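Local structure of CRISPR-associated endoribonuclease Cas6 1 (Methanocaldococcus jannaschii DSM 2661, 5YI6) at residues L60-R65 and I72-G77. The protein probably cleaves CRISPR transcripts as an RNA-binding endoribonuclease, producing the CRISPR RNAs used in antiviral defence. Sequence-based numbering, arbitrary orientation.
With PO4 (phosphate ion), chain G.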
ATOM      1  N   LEU A  60       3.489  -4.521   7.262  1.00 17.08           N
ATOM      2  CA  LEU A  60       3.075  -5.643   8.113  1.00 15.48           C
ATOM      3  C   LEU A  60       2.504  -5.092   9.406  1.00 17.11           C
ATOM      4  O   LEU A  60       3.120  -4.242  10.054  1.00 22.14           O
ATOM      5  CB  LEU A  60       4.264  -6.575   8.395  1.00 13.97           C
ATOM      6  CG  LEU A  60       4.776  -7.356   7.167  1.00 18.84           C
ATOM      7  CD1 LEU A  60       6.142  -8.046   7.432  1.00 18.36           C
ATOM      8  CD2 LEU A  60       3.733  -8.414   6.673  1.00 19.42           C
ATOM      9  N   GLN A  61       1.314  -5.540   9.769  1.00 13.61           N
ATOM     10  CA  GLN A  61       0.649  -5.058  10.969  1.00 16.01           C
ATOM     11  C   GLN A  61       0.729  -6.122  12.051  1.00 19.42           C
ATOM     12  O   GLN A  61       0.459  -7.294  11.791  1.00 16.05           O
ATOM     13  CB  GLN A  61      -0.832  -4.748  10.700  1.00 19.16           C
ATOM     14  CG  GLN A  61      -1.055  -3.773   9.489  1.00 21.03           C
ATOM     15  CD  GLN A  61      -0.648  -2.336   9.776  1.00 37.44           C
ATOM     16  OE1 GLN A  61      -1.059  -1.770  10.790  1.00 42.21           O
ATOM     17  NE2 GLN A  61       0.148  -1.718   8.865  1.00 30.94           N
ATOM     18  N   ILE A  62       1.046  -5.707  13.274  1.00 18.12           N
ATOM     19  CA  ILE A  62       1.154  -6.630  14.403  1.00 20.31           C
ATOM     20  C   ILE A  62       0.173  -6.186  15.476  1.00 20.18           C
ATOM     21  O   ILE A  62       0.155  -5.007  15.846  1.00 22.86           O
ATOM     22  CB  ILE A  62       2.580  -6.674  14.975  1.00 23.16           C
ATOM     23  CG1 ILE A  62       3.562  -7.126  13.901  1.00 27.18           C
ATOM     24  CG2 ILE A  62       2.625  -7.556  16.294  1.00 19.60           C
ATOM     25  CD1 ILE A  62       4.992  -7.101  14.367  1.00 31.01           C
ATOM     26  N   ARG A  63      -0.644  -7.121  15.956  1.00 19.48           N
ATOM     27  CA  ARG A  63      -1.663  -6.771  16.944  1.00 20.25           C
ATOM     28  C   ARG A  63      -1.179  -7.006  18.369  1.00 25.46           C
ATOM     29  O   ARG A  63      -1.381  -6.151  19.227  1.00 27.06           O
ATOM     30  CB  ARG A  63      -2.931  -7.566  16.706  1.00 23.45           C
ATOM     31  CG  ARG A  63      -3.591  -7.200  15.383  1.00 24.27           C
ATOM     32  CD  ARG A  63      -4.794  -8.100  15.203  1.00 27.02           C
ATOM     33  NE  ARG A  63      -5.327  -7.917  13.857  1.00 26.05           N
ATOM     34  CZ  ARG A  63      -6.339  -8.605  13.354  1.00 23.96           C
ATOM     35  NH1 ARG A  63      -6.948  -9.523  14.101  1.00 26.72           N
ATOM     36  NH2 ARG A  63      -6.745  -8.346  12.115  1.00 25.14           N
ATOM     37  N   LYS A  64      -0.552  -8.145  18.624  1.00 25.70           N
ATOM     38  CA  LYS A  64      -0.018  -8.459  19.960  1.00 30.55           C
ATOM     39  C   LYS A  64       1.468  -8.109  19.963  1.00 27.95           C
ATOM     40  O   LYS A  64       2.328  -8.930  19.646  1.00 29.54           O
ATOM     41  CB  LYS A  64      -0.292  -9.912  20.292  1.00 36.71           C
ATOM     42  CG  LYS A  64      -1.760 -10.141  20.546  1.00 41.29           C
ATOM     43  CD  LYS A  64      -2.042 -11.575  20.911  1.00 55.29           C
ATOM     44  CE  LYS A  64      -1.132 -12.043  22.019  1.00 61.59           C
ATOM     45  NZ  LYS A  64      -1.527 -13.403  22.479  1.00 71.07           N
ATOM     46  N   ARG A  65       1.771  -6.873  20.319  1.00 26.42           N
ATOM     47  CA  ARG A  65       3.048  -6.288  19.942  1.00 32.45           C
ATOM     48  C   ARG A  65       3.859  -5.859  21.158  1.00 31.85           C
ATOM     49  O   ARG A  65       3.311  -5.546  22.214  1.00 33.84           O
ATOM     50  CB  ARG A  65       2.826  -5.099  19.017  1.00 37.65           C
ATOM     51  CG  ARG A  65       2.048  -4.003  19.661  1.00 40.85           C
ATOM     52  CD  ARG A  65       1.100  -3.344  18.673  1.00 44.94           C
ATOM     53  NE  ARG A  65       1.780  -2.969  17.446  1.00 44.15           N
ATOM     54  CZ  ARG A  65       2.555  -1.900  17.324  1.00 52.43           C
ATOM     55  NH1 ARG A  65       2.763  -1.110  18.374  1.00 51.06           N
ATOM     56  NH2 ARG A  65       3.134  -1.625  16.154  1.00 50.25           N
ATOM     57  N   ILE A  72       9.189  -4.169  15.778  1.00 20.97           N
ATOM     58  CA  ILE A  72       8.004  -4.519  16.546  1.00 22.09           C
ATOM     59  C   ILE A  72       7.978  -6.030  16.688  1.00 24.09           C
ATOM     60  O   ILE A  72       7.960  -6.769  15.691  1.00 20.54           O
ATOM     61  CB  ILE A  72       6.711  -4.011  15.885  1.00 24.82           C
ATOM     62  CG1 ILE A  72       6.782  -2.496  15.667  1.00 25.42           C
ATOM     63  CG2 ILE A  72       5.489  -4.421  16.720  1.00 27.36           C
ATOM     64  CD1 ILE A  72       6.936  -1.676  16.939  1.00 28.82           C
ATOM     65  N   GLU A  73       7.967  -6.495  17.927  1.00 20.46           N
ATOM     66  CA  GLU A  73       7.886  -7.917  18.206  1.00 17.57           C
ATOM     67  C   GLU A  73       6.445  -8.386  18.140  1.00 18.21           C
ATOM     68  O   GLU A  73       5.559  -7.736  18.693  1.00 23.15           O
ATOM     69  CB  GLU A  73       8.458  -8.205  19.610  1.00 16.89           C
ATOM     70  CG  GLU A  73       8.305  -9.688  19.942  1.00 22.06           C
ATOM     71  CD  GLU A  73       8.751  -9.995  21.364  1.00 25.85           C
ATOM     72  OE1 GLU A  73       9.313  -9.099  21.982  1.00 23.34           O
ATOM     73  OE2 GLU A  73       8.514 -11.115  21.823  1.00 25.60           O
ATOM     74  N   THR A  74       6.207  -9.522  17.470  1.00 18.59           N
ATOM     75  CA  THR A  74       4.914 -10.180  17.506  1.00 21.46           C
ATOM     76  C   THR A  74       5.009 -11.334  18.505  1.00 21.20           C
ATOM     77  O   THR A  74       5.810 -12.270  18.335  1.00 23.17           O
ATOM     78  CB  THR A  74       4.431 -10.655  16.124  1.00 21.34           C
ATOM     79  OG1 THR A  74       3.317 -11.527  16.322  1.00 20.18           O
ATOM     80  CG2 THR A  74       5.504 -11.421  15.360  1.00 19.72           C
ATOM     81  N   ILE A  75       4.228 -11.207  19.575  1.00 25.72           N
ATOM     82  CA  ILE A  75       4.288 -12.150  20.683  1.00 28.63           C
ATOM     83  C   ILE A  75       3.763 -13.505  20.243  1.00 27.49           C
ATOM     84  O   ILE A  75       4.369 -14.546  20.536  1.00 26.38           O
ATOM     85  CB  ILE A  75       3.526 -11.570  21.894  1.00 26.97           C
ATOM     86  CG1 ILE A  75       4.181 -10.256  22.346  1.00 32.89           C
ATOM     87  CG2 ILE A  75       3.457 -12.561  23.078  1.00 26.15           C
ATOM     88  CD1 ILE A  75       3.327  -9.439  23.313  1.00 40.58           C
ATOM     89  N   ASP A  76       2.660 -13.526  19.489  1.00 21.53           N
ATOM     90  CA  ASP A  76       2.072 -14.795  19.069  1.00 22.62           C
ATOM     91  C   ASP A  76       2.487 -15.213  17.655  1.00 24.25           C
ATOM     92  O   ASP A  76       1.918 -16.160  17.115  1.00 20.02           O
ATOM     93  CB  ASP A  76       0.542 -14.737  19.165  1.00 26.94           C
ATOM     94  CG  ASP A  76      -0.084 -13.667  18.257  1.00 30.25           C
ATOM     95  OD1 ASP A  76       0.634 -12.952  17.513  1.00 24.08           O
ATOM     96  OD2 ASP A  76      -1.326 -13.519  18.317  1.00 31.01           O
ATOM     97  N   GLY A  77       3.447 -14.513  17.045  1.00 21.73           N
ATOM     98  CA  GLY A  77       3.901 -14.847  15.717  1.00 22.52           C
ATOM     99  C   GLY A  77       2.977 -14.396  14.602  1.00 21.01           C
ATOM    100  O   GLY A  77       3.337 -14.552  13.422  1.00 20.75           O
TER
HETATM  101  P   PO4 G 303      -9.234 -11.540  11.956  1.00 26.75           P
HETATM  102  O1  PO4 G 303      -8.696 -10.352  11.193  1.00 27.28           O
HETATM  103  O2  PO4 G 303      -8.468 -12.791  11.731  1.00 29.77           O
HETATM  104  O3  PO4 G 303     -10.675 -11.736  11.601  1.00 29.61           O
HETATM  105  O4  PO4 G 303      -9.085 -11.216  13.436  1.00 26.75           O
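Arg65 and Thr74 face each other as an antiparallel non-hydrogen-bonded pair with their CA atoms 5.0 Å apart, and just beyond it the N-H of Ile75 gives Lys64 O an almost straight hydrogen bond (N to O 3.0 Å, 178° at the hydrogen). A CA-H...O contact, Arg65 CA to Glu73 O at 3.2 Å, accompanies the pairing. Ile62 reaches the strand with both of its branches: CG2, anti to the backbone N (chi1 -60° for CG1), meets Thr74 CB at 3.6 Å, while CD1 lies 3.6 Å from Ile72 CG2, the two isoleucines passing each other in opposite directions. The same Ile72 methyl lies over Arg65, 3.6 Å above one face of the guanidinium and offset toward its rim. Bends at chi2 and chi3 fold the arginine back so that NE donates to Ile62 O (3.1 Å), which lies in the guanidinium plane; the donor stands above the carbonyl plane and the bond is bent, 138° at the hydrogen. Lys64 crosses Asp76 at about a right angle, touching carboxylate OD2 with its CD carbon at 3.3 Å; its NZ is too far for a salt bridge, and the other carboxylate oxygen, OD1, accepts a hydrogen bond from Lys78 N. Extended Arg63 leads away, its two terminal nitrogens gripping a phosphate ion, probably from the crystallisation liquor. In the N-terminal Cas6 region, away from the predicted active-site residues, the loop after strand 56-57 runs into strand 65-67, which pairs with strand 71-74 as a beta hairpin; the contact lies at its open end, and strand 17-20 flanks 71-74 on the other side.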